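Local structure of ORC1-type DNA replication protein 2 (Aeropyrum pernix, 1W5T) at residues A[22-27]-A[69-74]; A[92-97]-A[147-152]; A[366-371]-A[382-387]. The protein binds DNA and ATP and takes part in regulating DNA replication, as an AAA+ ATPase of the Cdc6/Orc family that carries a C-terminal winged-helix domain. One frame throughout, in Å; residues are numbered along the deposited sequence.

Interaction 1: residues A[22-27]-A[69-74]; sequences PELRVR and AKFTVK. With ANP (phosphoaminophosphonic acid-adenylate ester), chain D.
Leu24 lies over one face of the Phe71 ring, where the loop 22-27 meets the helix that follows the P-loop of this AAA+ ATPase domain. The contact is a CH-pi one: Leu24 CG stands 3.8 Å from the centroid of the Phe71 ring and 13° off its normal, nearly above the middle. With CG anti to the backbone N (chi1 -179°), Phe71 reaches out from the helix to the loop backbone. Its far corner, CZ, comes within 3.6 Å of Leu24 N, while CE1 sits 3.7 Å from Pro22 O, which lies at the ring edge. The two branches of Leu24 divide their work. CD1 continues along the ring, 3.7 Å from Phe71 CD2, whereas CD2 turns to the adenine and stops 3.6 Å from ANP N1, so a single side chain bridges helix and nucleotide. With an alanine in place of Phe71, Leu24 would probably lose its support on the helix side and be less firmly set against the adenine. On the helix 28-43, Ala31 touches both side chains. Beside the ring, the Lys74 chain bends at chi3 and brings its NZ near Pro22 CA. Further along the loop, the backbone meets the adenine amino group: ANP N6 donates to Val26 O over 2.9 Å, with an N-H...O angle of 144°.

Interaction 2: residues A[92-97]-A[147-152]; sequences VNAFNA and FQSMLS
Ala94 CB packs against the side chain of Met150, the main apolar touch between the end of strand 87-93 and the short helical turn 148-151. The methyl group meets Met150 CG at 3.5 Å and the sulfur, Met150 SD, at 3.8 Å, so it rests alongside the thioether chain rather than at its methyl end. Met150 bends at chi3 (70°) and also touches Ile103 of helix 100-111 and Leu161 of helix 158-165, which carries this patch on into the buried side of the domain. A van der Waals contact lies further out, where the Phe95 ring swings toward the helix and its CD1 comes within 3.7 Å of Ser149 CB; Phe95 itself is exposed.

The polar ends find their partners outside this contact. Ser149 OG, placed between the backbone N and the carbonyl carbon (chi1 82°), is close to Ala94 O at 3.2 Å, but its hydrogen bond is with Glu146 O, just ahead of the helix. Gln148 NE2 bonds Glu146 OE2, and its OE1 accepts from Ser187 N, just after strand 180-186. Within the strand segment, Asn93 OD1 accepts from Phe95 N over 3.1 Å, closing an Asx turn that helps bend the chain away as the strand ends.

Backbone bonds tie the two parts together indirectly. Ala94 and Val92 are both bonded to Asp145, so the neighbouring parallel strands 87-93 and 139-145 hold the segments side by side. The contact thus joins the loops leaving the C-terminal ends of two adjacent strands in the parallel sheet of an AAA+ domain, the end at which P-loop ATPases hold their nucleotide.

Interaction 3: residues A[366-371]-A[382-387]; sequences GLVDAK and TLFRLA
Asp369 O is gripped twice by the facing strand: Arg385 N donates to it over 2.9 Å, and Phe384 CA adds a CA-H...O contact at 3.2 Å. Asp369 N returns a bond to Arg385 O. Lys371 and Leu383 form the next hydrogen-bonded pair of this antiparallel hairpin, and Ala387 N extends the pairing by donating to Leu367 O.

Asp369 and Arg385 also meet through their side chains, on the face they share with Lys371 and Leu383. Arg385 NE donates to Asp369 OD2 over 2.9 Å in a salt bridge, reaching the anti side of the oxygen. The carboxylate and guanidinium planes stand 76° apart, so the two groups are not laid flat together in a two-pronged pair; NE makes the bond, while Arg385 NH2 remains 3.5 Å from the same OD2.

Ala370 and Phe384 share the opposite face, with Ala370 CB 3.7 Å from Phe384 CE2. Val368 CG2 also comes near the ring, 4.2 Å from Phe384 CD2. Phe384, with CG anti to its carbonyl carbon (chi1 -66°), touches Leu359 of helix 352-364 as well, and Val368 touches Leu362 there. Short strand 328-329 completes a three-stranded antiparallel sheet, against which helix 352-364 packs; strands 368-372 and 382-386 form the beta hairpin, or wing, of the C-terminal winged-helix domain.

In the fold
Interactions 1 and 2 belong to the AAA+ ATPase part, while interaction 3 lies in the winged-helix domain, with nearest atoms about 17 Å from the first and 15 Å from the second. Helix 65-82 of interaction 1 and strand 87-93 of interaction 2 follow each other in the chain, yet the two contacts do not touch, their centres being 22 Å apart. All three are partly buried; Leu24 and Phe71 are buried in interaction 1, Ala94 and Met150 in interaction 2, while interaction 3 has Ala370 and Lys371 exposed. Side-chain packing joins the segments in the first two; in 366-371 with 382-387, backbone hydrogen bonds and a salt bridge do so. Interaction 1 alone touches the nucleotide.

Interaction 1: residues A[22-27]-A[69-74]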
loop_
_atom_site.group_PDB
_atom_site.type_symbol
_atom_site.label_atom_id
_atom_site.label_comp_id
_atom_site.label_asym_id
_atom_site.label_seq_id
_atom_site.Cartn_x
_atom_site.Cartn_y
_atom_site.Cartn_z
ATOM N N PRO A 22 -18.371 6.331 4.810
ATOM C CA PRO A 22 -19.499 6.264 3.846
ATOM C C PRO A 22 -19.232 7.081 2.560
ATOM O O PRO A 22 -19.892 6.857 1.567
ATOM C CB PRO A 22 -20.681 6.884 4.606
ATOM C CG PRO A 22 -20.071 7.712 5.719
ATOM C CD PRO A 22 -18.720 7.062 6.042
ATOM N N GLU A 23 -18.286 8.024 2.611
ATOM C CA GLU A 23 -17.885 8.830 1.447
ATOM C C GLU A 23 -16.403 9.071 1.500
ATOM O O GLU A 23 -15.840 9.057 2.581
ATOM C CB GLU A 23 -18.607 10.188 1.454
ATOM C CG GLU A 23 -19.918 10.158 0.649
ATOM C CD GLU A 23 -20.364 11.532 0.155
ATOM O OE1 GLU A 23 -19.879 12.535 0.751
ATOM O OE2 GLU A 23 -21.191 11.614 -0.814
ATOM N N LEU A 24 -15.760 9.310 0.367
ATOM C CA LEU A 24 -14.361 9.774 0.396
ATOM C C LEU A 24 -14.262 11.272 0.160
ATOM O O LEU A 24 -14.920 11.804 -0.719
ATOM C CB LEU A 24 -13.483 9.062 -0.625
ATOM C CG LEU A 24 -13.068 7.598 -0.406
ATOM C CD1 LEU A 24 -12.074 7.160 -1.489
ATOM C CD2 LEU A 24 -12.521 7.323 0.953
ATOM N N ARG A 25 -13.409 11.953 0.912
ATOM C CA ARG A 25 -13.238 13.400 0.725
ATOM C C ARG A 25 -11.863 13.787 0.166
ATOM O O ARG A 25 -11.589 14.952 -0.160
ATOM C CB ARG A 25 -13.495 14.135 2.050
ATOM C CG ARG A 25 -14.917 14.016 2.557
ATOM C CD ARG A 25 -15.310 15.137 3.460
ATOM N NE ARG A 25 -16.541 14.825 4.198
ATOM C CZ ARG A 25 -16.783 15.200 5.451
ATOM N NH1 ARG A 25 -15.875 15.900 6.128
ATOM N NH2 ARG A 25 -17.942 14.877 6.017
ATOM N N VAL A 26 -10.999 12.801 0.119
ATOM C CA VAL A 26 -9.710 12.870 -0.492
ATOM C C VAL A 26 -9.671 11.573 -1.278
ATOM O O VAL A 26 -10.160 10.560 -0.801
ATOM C CB VAL A 26 -8.576 12.875 0.566
ATOM C CG1 VAL A 26 -7.206 13.009 -0.132
ATOM C CG2 VAL A 26 -8.781 14.000 1.615
ATOM N N ARG A 27 -9.110 11.618 -2.484
ATOM C CA ARG A 27 -9.088 10.488 -3.442
ATOM C C ARG A 27 -10.493 10.163 -4.054
ATOM O O ARG A 27 -10.724 9.082 -4.651
ATOM C CB ARG A 27 -8.358 9.260 -2.846
ATOM C CG ARG A 27 -6.956 9.557 -2.235
ATOM C CD ARG A 27 -5.913 10.221 -3.221
ATOM N NE ARG A 27 -4.618 10.489 -2.575
ATOM C CZ ARG A 27 -4.022 11.688 -2.503
ATOM N NH1 ARG A 27 -4.569 12.785 -3.042
ATOM N NH2 ARG A 27 -2.861 11.796 -1.874
ATOM N N ALA A 69 -9.497 0.824 -2.754
ATOM C CA ALA A 69 -9.936 -0.327 -3.523
ATOM C C ALA A 69 -11.305 -0.777 -3.007
ATOM O O ALA A 69 -12.202 -1.039 -3.798
ATOM C CB ALA A 69 -8.893 -1.471 -3.444
ATOM N N LYS A 70 -11.476 -0.834 -1.682
ATOM C CA LYS A 70 -12.736 -1.315 -1.154
ATOM C C LYS A 70 -13.816 -0.304 -1.350
ATOM O O LYS A 70 -14.927 -0.668 -1.686
ATOM C CB LYS A 70 -12.670 -1.678 0.308
ATOM C CG LYS A 70 -11.914 -2.901 0.608
ATOM C CD LYS A 70 -11.758 -2.999 2.115
ATOM C CE LYS A 70 -11.571 -4.442 2.531
ATOM N NZ LYS A 70 -11.031 -4.443 3.901
ATOM N N PHE A 71 -13.503 0.970 -1.176
ATOM C CA PHE A 71 -14.525 1.969 -1.401
ATOM C C PHE A 71 -15.028 1.924 -2.845
ATOM O O PHE A 71 -16.217 2.050 -3.063
ATOM C CB PHE A 71 -14.032 3.369 -1.022
ATOM C CG PHE A 71 -15.062 4.444 -1.219
ATOM C CD1 PHE A 71 -15.973 4.735 -0.218
ATOM C CD2 PHE A 71 -15.086 5.215 -2.404
ATOM C CE1 PHE A 71 -16.934 5.750 -0.400
ATOM C CE2 PHE A 71 -16.015 6.259 -2.577
ATOM C CZ PHE A 71 -16.966 6.499 -1.590
ATOM N N THR A 72 -14.109 1.753 -3.807
ATOM C CA THR A 72 -14.427 1.783 -5.234
ATOM C C THR A 72 -15.409 0.672 -5.630
ATOM O O THR A 72 -16.396 0.889 -6.365
ATOM C CB THR A 72 -13.124 1.605 -6.006
ATOM O OG1 THR A 72 -12.372 2.805 -5.887
ATOM C CG2 THR A 72 -13.391 1.481 -7.474
ATOM N N VAL A 73 -15.105 -0.525 -5.134
ATOM C CA VAL A 73 -15.890 -1.688 -5.414
ATOM C C VAL A 73 -17.282 -1.491 -4.807
ATOM O O VAL A 73 -18.320 -1.820 -5.429
ATOM C CB VAL A 73 -15.174 -2.953 -4.883
ATOM C CG1 VAL A 73 -16.110 -4.143 -4.894
ATOM C CG2 VAL A 73 -13.898 -3.218 -5.749
ATOM N N LYS A 74 -17.300 -0.904 -3.617
ATOM C CA LYS A 74 -18.553 -0.549 -2.970
ATOM C C LYS A 74 -19.378 0.364 -3.879
ATOM O O LYS A 74 -20.553 0.076 -4.132
ATOM C CB LYS A 74 -18.318 0.059 -1.579
ATOM C CG LYS A 74 -19.572 0.257 -0.743
ATOM C CD LYS A 74 -19.228 0.854 0.653
ATOM C CE LYS A 74 -19.030 2.409 0.642
ATOM N NZ LYS A 74 -18.263 2.979 1.832
HETATM P PG ANP D . -0.320 -0.280 4.044
HETATM O O1G ANP D . 0.057 -0.757 5.510
HETATM O O2G ANP D . -0.995 -1.507 3.288
HETATM O O3G ANP D . 0.924 0.272 3.226
HETATM P PB ANP D . -2.593 1.317 2.948
HETATM O O1B ANP D . -3.352 0.094 2.294
HETATM O O2B ANP D . -1.815 2.078 1.833
HETATM N N3B ANP D . -1.565 0.887 4.245
HETATM P PA ANP D . -5.092 2.057 4.168
HETATM O O1A ANP D . -6.186 2.035 3.002
HETATM O O2A ANP D . -5.165 0.693 4.972
HETATM O O3A ANP D . -3.616 2.398 3.605
HETATM O "O5'" ANP D . -5.325 3.357 5.096
HETATM C "C5'" ANP D . -4.738 3.714 6.357
HETATM C "C4'" ANP D . -5.860 4.349 7.184
HETATM O "O4'" ANP D . -6.218 5.629 6.648
HETATM C "C3'" ANP D . -7.160 3.550 7.134
HETATM O "O3'" ANP D . -7.810 3.706 8.364
HETATM C "C2'" ANP D . -7.998 4.225 6.056
HETATM O "O2'" ANP D . -9.411 4.043 6.146
HETATM C "C1'" ANP D . -7.590 5.680 6.243
HETATM N N9 ANP D . -7.592 6.376 4.962
HETATM C C8 ANP D . -6.598 6.302 4.005
HETATM N N7 ANP D . -6.883 7.064 2.919
HETATM C C5 ANP D . -8.048 7.685 3.158
HETATM C C6 ANP D . -9.007 8.639 2.514
HETATM N N6 ANP D . -8.785 9.180 1.281
HETATM N N1 ANP D . -10.159 8.966 3.161
HETATM C C2 ANP D . -10.473 8.496 4.359
HETATM N N3 ANP D . -9.701 7.615 5.043
HETATM C C4 ANP D . -8.472 7.198 4.465
#

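Interaction 2: residues A[92-97]-A[147-152]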
loop_
_atom_site.group_PDB
_atom_site.type_symbol
_atom_site.label_atom_id
_atom_site.label_comp_id
_atom_site.label_asym_id
_atom_site.label_seq_id
_atom_site.Cartn_x
_atom_site.Cartn_y
_atom_site.Cartn_z
ATOM N N VAL A 92 -9.534 -10.311 -1.126
ATOM C CA VAL A 92 -8.510 -11.242 -0.724
ATOM C C VAL A 92 -7.194 -10.541 -0.528
ATOM O O VAL A 92 -6.702 -9.875 -1.434
ATOM C CB VAL A 92 -8.294 -12.334 -1.814
ATOM C CG1 VAL A 92 -7.369 -13.421 -1.297
ATOM C CG2 VAL A 92 -9.674 -12.899 -2.279
ATOM N N ASN A 93 -6.646 -10.704 0.672
ATOM C CA ASN A 93 -5.292 -10.306 0.967
ATOM C C ASN A 93 -4.336 -11.483 0.680
ATOM O O ASN A 93 -4.351 -12.490 1.395
ATOM C CB ASN A 93 -5.165 -9.902 2.425
ATOM C CG ASN A 93 -3.827 -9.259 2.717
ATOM O OD1 ASN A 93 -2.806 -9.644 2.122
ATOM N ND2 ASN A 93 -3.824 -8.237 3.584
ATOM N N ALA A 94 -3.497 -11.331 -0.339
ATOM C CA ALA A 94 -2.725 -12.444 -0.872
ATOM C C ALA A 94 -1.512 -12.849 -0.030
ATOM O O ALA A 94 -0.895 -13.879 -0.292
ATOM C CB ALA A 94 -2.313 -12.156 -2.288
ATOM N N PHE A 95 -1.174 -12.040 0.975
ATOM C CA PHE A 95 -0.284 -12.466 2.061
ATOM C C PHE A 95 -0.862 -13.695 2.785
ATOM O O PHE A 95 -0.123 -14.601 3.239
ATOM C CB PHE A 95 -0.179 -11.360 3.119
ATOM C CG PHE A 95 0.994 -10.446 2.957
ATOM C CD1 PHE A 95 2.008 -10.728 2.051
ATOM C CD2 PHE A 95 1.072 -9.275 3.721
ATOM C CE1 PHE A 95 3.098 -9.854 1.900
ATOM C CE2 PHE A 95 2.166 -8.385 3.595
ATOM C CZ PHE A 95 3.184 -8.678 2.679
ATOM N N ASN A 96 -2.193 -13.700 2.899
ATOM C CA ASN A 96 -2.949 -14.682 3.670
ATOM C C ASN A 96 -3.299 -15.967 2.883
ATOM O O ASN A 96 -4.179 -16.738 3.320
ATOM C CB ASN A 96 -4.223 -14.016 4.247
ATOM C CG ASN A 96 -3.916 -12.974 5.347
ATOM O OD1 ASN A 96 -4.313 -13.143 6.501
ATOM N ND2 ASN A 96 -3.220 -11.887 4.979
ATOM N N ALA A 97 -2.567 -16.208 1.771
ATOM C CA ALA A 97 -2.858 -17.264 0.781
ATOM C C ALA A 97 -1.667 -17.707 -0.106
ATOM O O ALA A 97 -1.445 -17.116 -1.156
ATOM C CB ALA A 97 -4.018 -16.806 -0.118
ATOM N N PHE A 147 -0.915 -7.734 -3.955
ATOM C CA PHE A 147 -0.794 -8.513 -5.174
ATOM C C PHE A 147 0.657 -8.884 -5.427
ATOM O O PHE A 147 0.944 -9.993 -5.897
ATOM C CB PHE A 147 -1.388 -7.760 -6.385
ATOM C CG PHE A 147 -1.350 -8.554 -7.661
ATOM C CD1 PHE A 147 -2.162 -9.690 -7.825
ATOM C CD2 PHE A 147 -0.496 -8.189 -8.688
ATOM C CE1 PHE A 147 -2.125 -10.417 -8.992
ATOM C CE2 PHE A 147 -0.445 -8.915 -9.872
ATOM C CZ PHE A 147 -1.254 -10.024 -10.033
ATOM N N GLN A 148 1.576 -7.975 -5.077
ATOM C CA GLN A 148 2.999 -8.232 -5.267
ATOM C C GLN A 148 3.423 -9.560 -4.646
ATOM O O GLN A 148 4.288 -10.203 -5.196
ATOM C CB GLN A 148 3.875 -7.080 -4.772
ATOM C CG GLN A 148 4.099 -7.035 -3.265
ATOM C CD GLN A 148 2.849 -6.668 -2.490
ATOM O OE1 GLN A 148 1.841 -6.174 -3.047
ATOM N NE2 GLN A 148 2.915 -6.876 -1.194
ATOM N N SER A 149 2.807 -9.981 -3.537
ATOM C CA SER A 149 3.112 -11.301 -2.962
ATOM C C SER A 149 2.635 -12.482 -3.823
ATOM O O SER A 149 3.121 -13.615 -3.720
ATOM C CB SER A 149 2.626 -11.440 -1.517
ATOM O OG SER A 149 1.254 -11.755 -1.455
ATOM N N MET A 150 1.679 -12.218 -4.695
ATOM C CA MET A 150 1.266 -13.240 -5.629
ATOM C C MET A 150 2.288 -13.378 -6.731
ATOM O O MET A 150 2.275 -14.376 -7.417
ATOM C CB MET A 150 -0.088 -12.907 -6.215
ATOM C CG MET A 150 -1.237 -13.375 -5.368
ATOM S SD MET A 150 -2.795 -12.800 -6.049
ATOM C CE MET A 150 -2.913 -13.753 -7.495
ATOM N N LEU A 151 3.171 -12.385 -6.909
ATOM C CA LEU A 151 4.204 -12.424 -7.966
ATOM C C LEU A 151 5.535 -13.024 -7.501
ATOM O O LEU A 151 6.263 -13.607 -8.301
ATOM C CB LEU A 151 4.439 -11.025 -8.574
ATOM C CG LEU A 151 3.212 -10.356 -9.194
ATOM C CD1 LEU A 151 3.456 -8.855 -9.385
ATOM C CD2 LEU A 151 2.755 -11.060 -10.492
ATOM N N SER A 152 5.869 -12.849 -6.216
ATOM C CA SER A 152 7.067 -13.461 -5.639
ATOM C C SER A 152 6.601 -14.620 -4.754
ATOM O O SER A 152 6.522 -14.510 -3.521
ATOM C CB SER A 152 7.914 -12.451 -4.856
ATOM O OG SER A 152 7.152 -11.787 -3.873
#

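Interaction 3: residues A[366-371]-A[382-387]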
loop_
_atom_site.group_PDB
_atom_site.type_symbol
_atom_site.label_atom_id
_atom_site.label_comp_id
_atom_site.label_asym_id
_atom_site.label_seq_id
_atom_site.Cartn_x
_atom_site.Cartn_y
_atom_site.Cartn_z
ATOM N N GLY A 366 13.460 4.597 -2.896
ATOM C CA GLY A 366 12.972 5.748 -2.169
ATOM C C GLY A 366 13.649 6.007 -0.845
ATOM O O GLY A 366 13.155 6.796 -0.043
ATOM N N LEU A 367 14.760 5.335 -0.596
ATOM C CA LEU A 367 15.457 5.465 0.686
ATOM C C LEU A 367 16.273 6.753 0.753
ATOM O O LEU A 367 16.497 7.294 1.826
ATOM C CB LEU A 367 16.376 4.269 0.957
ATOM C CG LEU A 367 15.665 2.967 1.288
ATOM C CD1 LEU A 367 16.642 1.800 1.294
ATOM C CD2 LEU A 367 14.930 3.111 2.629
ATOM N N VAL A 368 16.728 7.215 -0.409
ATOM C CA VAL A 368 17.579 8.379 -0.483
ATOM C C VAL A 368 17.104 9.260 -1.621
ATOM O O VAL A 368 16.736 8.757 -2.679
ATOM C CB VAL A 368 19.120 7.998 -0.580
ATOM C CG1 VAL A 368 19.426 6.685 0.082
ATOM C CG2 VAL A 368 19.652 7.988 -1.992
ATOM N N ASP A 369 17.061 10.571 -1.405
ATOM C CA ASP A 369 16.844 11.477 -2.550
ATOM C C ASP A 369 18.187 11.934 -3.132
ATOM O O ASP A 369 19.180 12.122 -2.414
ATOM C CB ASP A 369 15.947 12.693 -2.243
ATOM C CG ASP A 369 14.811 12.382 -1.277
ATOM O OD1 ASP A 369 13.899 11.596 -1.618
ATOM O OD2 ASP A 369 14.733 12.918 -0.158
ATOM N N ALA A 370 18.177 12.081 -4.450
ATOM C CA ALA A 370 19.310 12.553 -5.232
ATOM C C ALA A 370 18.891 13.800 -6.013
ATOM O O ALA A 370 17.792 13.850 -6.577
ATOM C CB ALA A 370 19.780 11.474 -6.180
ATOM N N LYS A 371 19.755 14.813 -5.998
ATOM C CA LYS A 371 19.537 16.070 -6.714
ATOM C C LYS A 371 20.909 16.601 -7.195
ATOM O O LYS A 371 21.905 16.511 -6.460
ATOM C CB LYS A 371 18.785 17.083 -5.832
ATOM C CG LYS A 371 19.561 18.336 -5.454
ATOM C CD LYS A 371 19.133 18.897 -4.107
ATOM C CE LYS A 371 18.474 20.281 -4.247
ATOM N NZ LYS A 371 18.028 20.872 -2.935
ATOM N N THR A 382 26.390 15.601 -7.555
ATOM C CA THR A 382 25.106 15.082 -7.080
ATOM C C THR A 382 25.055 15.206 -5.571
ATOM O O THR A 382 26.046 14.932 -4.874
ATOM C CB THR A 382 24.837 13.592 -7.533
ATOM O OG1 THR A 382 24.756 13.502 -8.958
ATOM C CG2 THR A 382 23.443 13.139 -7.143
ATOM N N LEU A 383 23.901 15.625 -5.071
ATOM C CA LEU A 383 23.661 15.700 -3.637
ATOM C C LEU A 383 22.730 14.557 -3.262
ATOM O O LEU A 383 21.873 14.186 -4.056
ATOM C CB LEU A 383 23.080 17.074 -3.247
ATOM C CG LEU A 383 23.842 18.346 -3.716
ATOM C CD1 LEU A 383 23.212 19.623 -3.117
ATOM C CD2 LEU A 383 25.328 18.303 -3.356
ATOM N N PHE A 384 22.927 13.983 -2.073
ATOM C CA PHE A 384 22.148 12.846 -1.611
ATOM C C PHE A 384 21.721 13.094 -0.203
ATOM O O PHE A 384 22.484 13.688 0.572
ATOM C CB PHE A 384 22.982 11.580 -1.617
ATOM C CG PHE A 384 23.401 11.119 -2.972
ATOM C CD1 PHE A 384 24.702 11.348 -3.433
ATOM C CD2 PHE A 384 22.530 10.414 -3.773
ATOM C CE1 PHE A 384 25.105 10.909 -4.696
ATOM C CE2 PHE A 384 22.920 9.963 -5.041
ATOM C CZ PHE A 384 24.214 10.210 -5.495
ATOM N N ARG A 385 20.521 12.653 0.148
ATOM C CA ARG A 385 20.060 12.705 1.536
ATOM C C ARG A 385 19.227 11.466 1.911
ATOM O O ARG A 385 18.658 10.802 1.064
ATOM C CB ARG A 385 19.282 14.006 1.786
ATOM C CG ARG A 385 17.731 13.889 1.714
ATOM C CD ARG A 385 16.961 15.188 1.874
ATOM N NE ARG A 385 15.899 15.312 0.876
ATOM C CZ ARG A 385 15.064 16.354 0.769
ATOM N NH1 ARG A 385 15.141 17.382 1.609
ATOM N NH2 ARG A 385 14.152 16.367 -0.192
ATOM N N LEU A 386 19.171 11.134 3.181
ATOM C CA LEU A 386 18.164 10.192 3.631
ATOM C C LEU A 386 16.791 10.791 3.382
ATOM O O LEU A 386 16.592 12.001 3.543
ATOM C CB LEU A 386 18.334 9.878 5.113
ATOM C CG LEU A 386 17.735 8.518 5.464
ATOM C CD1 LEU A 386 18.597 7.444 4.761
ATOM C CD2 LEU A 386 17.710 8.332 6.947
ATOM N N ALA A 387 15.849 9.955 2.970
ATOM C CA ALA A 387 14.439 10.358 2.887
ATOM C C ALA A 387 14.041 10.985 4.226
ATOM O O ALA A 387 14.194 10.365 5.269
ATOM C CB ALA A 387 13.575 9.151 2.576
#